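Local coordinates for protein VP5 (PDB 6QGI) that probably drives fusion of the viral envelope with the membrane of its haloarchaeal host as the envelope protein of a pleomorphic virus, at residues V380-A385 / G395-T400. Sequence-based numbering, arbitrary orientation.
Sequences VELNTA and GNWTAT. With NAG (2-acetamido-2-deoxy-beta-D-glucopyranose), chain B.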
ATOM      1  N   VAL A 380      -0.336  11.335  24.257  1.00 40.98           N
ATOM      2  CA  VAL A 380      -0.588  10.473  25.415  1.00 41.46           C
ATOM      3  C   VAL A 380      -1.204  11.357  26.510  1.00 47.51           C
ATOM      4  O   VAL A 380      -0.589  12.334  26.937  1.00 46.77           O
ATOM      5  CB  VAL A 380       0.662   9.678  25.891  1.00 44.41           C
ATOM      6  CG1 VAL A 380       0.318   8.746  27.053  1.00 44.75           C
ATOM      7  CG2 VAL A 380       1.284   8.882  24.741  1.00 42.65           C
ATOM      8  N   GLU A 381      -2.454  11.040  26.887  1.00 46.74           N
ATOM      9  CA  GLU A 381      -3.247  11.735  27.900  1.00 49.16           C
ATOM     10  C   GLU A 381      -3.142  10.968  29.211  1.00 55.59           C
ATOM     11  O   GLU A 381      -3.727   9.891  29.359  1.00 55.17           O
ATOM     12  CB  GLU A 381      -4.707  11.868  27.438  1.00 51.38           C
ATOM     13  CG  GLU A 381      -5.422  13.073  28.011  1.00 65.16           C
ATOM     14  CD  GLU A 381      -6.915  13.070  27.758  1.00 90.46           C
ATOM     15  OE1 GLU A 381      -7.649  12.434  28.549  1.00 88.73           O
ATOM     16  OE2 GLU A 381      -7.353  13.699  26.769  1.00 85.44           O
ATOM     17  N   LEU A 382      -2.358  11.503  30.143  1.00 54.38           N
ATOM     18  CA  LEU A 382      -2.114  10.857  31.424  1.00 55.75           C
ATOM     19  C   LEU A 382      -2.978  11.425  32.532  1.00 62.77           C
ATOM     20  O   LEU A 382      -3.153  12.639  32.633  1.00 63.18           O
ATOM     21  CB  LEU A 382      -0.635  10.957  31.805  1.00 55.43           C
ATOM     22  CG  LEU A 382       0.333  10.325  30.817  1.00 58.78           C
ATOM     23  CD1 LEU A 382       1.715  10.805  31.047  1.00 58.74           C
ATOM     24  CD2 LEU A 382       0.268   8.825  30.854  1.00 60.80           C
ATOM     25  N   ASN A 383      -3.522  10.521  33.361  1.00 61.14           N
ATOM     26  CA  ASN A 383      -4.365  10.838  34.508  1.00 63.30           C
ATOM     27  C   ASN A 383      -3.600  10.518  35.789  1.00 68.42           C
ATOM     28  O   ASN A 383      -3.353   9.349  36.117  1.00 67.69           O
ATOM     29  CB  ASN A 383      -5.707  10.087  34.437  1.00 65.14           C
ATOM     30  CG  ASN A 383      -6.614  10.514  33.305  1.00 86.04           C
ATOM     31  OD1 ASN A 383      -6.516  11.616  32.772  1.00 79.15           O
ATOM     32  ND2 ASN A 383      -7.519   9.639  32.904  1.00 76.80           N
ATOM     33  N   THR A 384      -3.190  11.584  36.487  1.00 66.27           N
ATOM     34  CA  THR A 384      -2.415  11.536  37.725  1.00 67.05           C
ATOM     35  C   THR A 384      -3.300  11.067  38.903  1.00 73.25           C
ATOM     36  O   THR A 384      -4.530  11.125  38.806  1.00 73.75           O
ATOM     37  CB  THR A 384      -1.783  12.917  37.998  1.00 75.38           C
ATOM     38  OG1 THR A 384      -2.821  13.874  38.152  1.00 76.84           O
ATOM     39  CG2 THR A 384      -0.838  13.377  36.885  1.00 72.10           C
ATOM     40  N   ALA A 385      -2.658  10.611  40.013  1.00 70.62           N
ATOM     41  CA  ALA A 385      -3.304  10.143  41.248  1.00 72.24           C
ATOM     42  C   ALA A 385      -4.165  11.234  41.900  1.00 78.46           C
ATOM     43  O   ALA A 385      -5.182  10.912  42.514  1.00 79.65           O
ATOM     44  CB  ALA A 385      -2.256   9.657  42.238  1.00 73.03           C
ATOM     45  N   GLY A 395       5.713  14.320  19.438  1.00 41.65           N
ATOM     46  CA  GLY A 395       6.934  15.067  19.160  1.00 41.23           C
ATOM     47  C   GLY A 395       7.502  15.776  20.368  1.00 45.55           C
ATOM     48  O   GLY A 395       8.678  16.144  20.366  1.00 44.97           O
ATOM     49  N   ASN A 396       6.680  15.963  21.414  1.00 43.00           N
ATOM     50  CA  ASN A 396       7.111  16.644  22.633  1.00 43.79           C
ATOM     51  C   ASN A 396       7.639  15.653  23.687  1.00 47.82           C
ATOM     52  O   ASN A 396       8.073  16.073  24.758  1.00 47.89           O
ATOM     53  CB  ASN A 396       6.016  17.564  23.162  1.00 45.46           C
ATOM     54  CG  ASN A 396       5.982  18.855  22.372  1.00 68.43           C
ATOM     55  OD1 ASN A 396       7.036  19.390  21.983  1.00 63.32           O
ATOM     56  ND2 ASN A 396       4.794  19.387  22.103  1.00 62.47           N
ATOM     57  N   TRP A 397       7.669  14.349  23.344  1.00 43.80           N
ATOM     58  CA  TRP A 397       8.249  13.310  24.192  1.00 43.60           C
ATOM     59  C   TRP A 397       9.719  13.170  23.810  1.00 48.50           C
ATOM     60  O   TRP A 397      10.031  13.051  22.619  1.00 47.83           O
ATOM     61  CB  TRP A 397       7.499  11.979  24.055  1.00 41.50           C
ATOM     62  CG  TRP A 397       6.179  11.968  24.763  1.00 43.03           C
ATOM     63  CD1 TRP A 397       4.950  12.188  24.214  1.00 46.02           C
ATOM     64  CD2 TRP A 397       5.962  11.756  26.164  1.00 43.62           C
ATOM     65  NE1 TRP A 397       3.977  12.105  25.182  1.00 46.35           N
ATOM     66  CE2 TRP A 397       4.572  11.863  26.393  1.00 48.13           C
ATOM     67  CE3 TRP A 397       6.810  11.478  27.252  1.00 44.97           C
ATOM     68  CZ2 TRP A 397       4.007  11.694  27.665  1.00 48.35           C
ATOM     69  CZ3 TRP A 397       6.253  11.332  28.513  1.00 47.40           C
ATOM     70  CH2 TRP A 397       4.867  11.434  28.709  1.00 48.64           C
ATOM     71  N   THR A 398      10.624  13.247  24.798  1.00 46.33           N
ATOM     72  CA  THR A 398      12.064  13.175  24.540  1.00 46.14           C
ATOM     73  C   THR A 398      12.573  11.769  24.810  1.00 50.03           C
ATOM     74  O   THR A 398      12.299  11.188  25.861  1.00 50.13           O
ATOM     75  CB  THR A 398      12.838  14.239  25.339  1.00 56.50           C
ATOM     76  OG1 THR A 398      12.483  14.135  26.704  1.00 61.67           O
ATOM     77  CG2 THR A 398      12.531  15.645  24.884  1.00 54.17           C
ATOM     78  N   ALA A 399      13.327  11.238  23.855  1.00 46.39           N
ATOM     79  CA  ALA A 399      13.896   9.905  23.916  1.00 46.09           C
ATOM     80  C   ALA A 399      15.277   9.888  24.543  1.00 51.90           C
ATOM     81  O   ALA A 399      16.045  10.843  24.419  1.00 52.10           O
ATOM     82  CB  ALA A 399      13.982   9.320  22.516  1.00 45.92           C
ATOM     83  N   THR A 400      15.591   8.765  25.196  1.00 49.40           N
ATOM     84  CA  THR A 400      16.892   8.428  25.762  1.00 49.92           C
ATOM     85  C   THR A 400      17.325   7.140  25.060  1.00 54.80           C
ATOM     86  O   THR A 400      16.476   6.426  24.513  1.00 53.86           O
ATOM     87  CB  THR A 400      16.842   8.322  27.294  1.00 58.27           C
ATOM     88  OG1 THR A 400      15.697   7.573  27.692  1.00 55.51           O
ATOM     89  CG2 THR A 400      16.834   9.678  27.972  1.00 59.21           C
TER
HETATM   90  C1  NAG B 601       4.649  20.581  21.320  1.00 64.73           C
HETATM   91  C2  NAG B 601       3.377  20.530  20.481  1.00 66.46           C
HETATM   92  C3  NAG B 601       2.859  21.890  19.993  1.00 66.43           C
HETATM   93  C4  NAG B 601       3.057  22.967  21.057  1.00 67.47           C
HETATM   94  C5  NAG B 601       4.506  22.958  21.537  1.00 67.63           C
HETATM   95  C6  NAG B 601       4.830  24.053  22.530  1.00 69.49           C
HETATM   96  C7  NAG B 601       4.538  18.797  19.048  1.00 67.98           C
HETATM   97  C8  NAG B 601       4.241  17.617  18.167  1.00 66.78           C
HETATM   98  N2  NAG B 601       3.468  19.590  19.358  1.00 67.60           N
HETATM   99  O3  NAG B 601       1.471  21.778  19.699  1.00 66.45           O
HETATM  100  O4  NAG B 601       2.716  24.242  20.520  1.00 67.97           O
HETATM  101  O5  NAG B 601       4.776  21.709  22.188  1.00 66.47           O
HETATM  102  O6  NAG B 601       6.228  24.118  22.786  1.00 69.23           O
HETATM  103  O7  NAG B 601       5.674  19.026  19.437  1.00 68.91           O
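Trp397 NE1, on the indole edge next to Val380, donates its N-H to the backbone O of Val392 in a hydrogen bond; Val392 lies in the strand that pairs antiparallel with the one carrying Val380. That bond helps fix the rotation of the ring where two antiparallel sheets pack against each other: strand 378-384, lying between 389-393 and 418-427, faces the small antiparallel sheet formed by 367-370, 405-408 and 398-399. Trp397 sits just ahead of that last strand and reaches toward strand 378-384, its CG anti to the carbonyl carbon (chi1 -75°) and the ring turned roughly crosswise to the CA-CB-CG plane (chi2 98°).

Two alternate residues of the strand receive it. Val380 approaches the ring obliquely, with CB 4.2 Å from Trp397 NE1 and 4.3 Å from Trp397 CZ2. Leu382 comes from the opposite direction to the tryptophan and meets the far end of the benzo ring at its edge, near the ring plane. Glu381, between them, turns to the other side of the strand and forms a salt bridge with Arg424. Val380, Leu382 and Trp397 are all buried, and Val368 and Leu370 of strand 367-370, together with Pro374, add apolar contacts to the indole.

The neighbouring residue has a different setting: Asn396 carries an N-linked sugar, its ND2 joined covalently to NAG C1 at 1.4 Å. Sugar and indole thus leave the chain from consecutive residues. At the benzo end of the indole, Leu382 CD1 lies 4.0 Å from Trp397 CH2 and 4.2 Å from Trp397 CZ2.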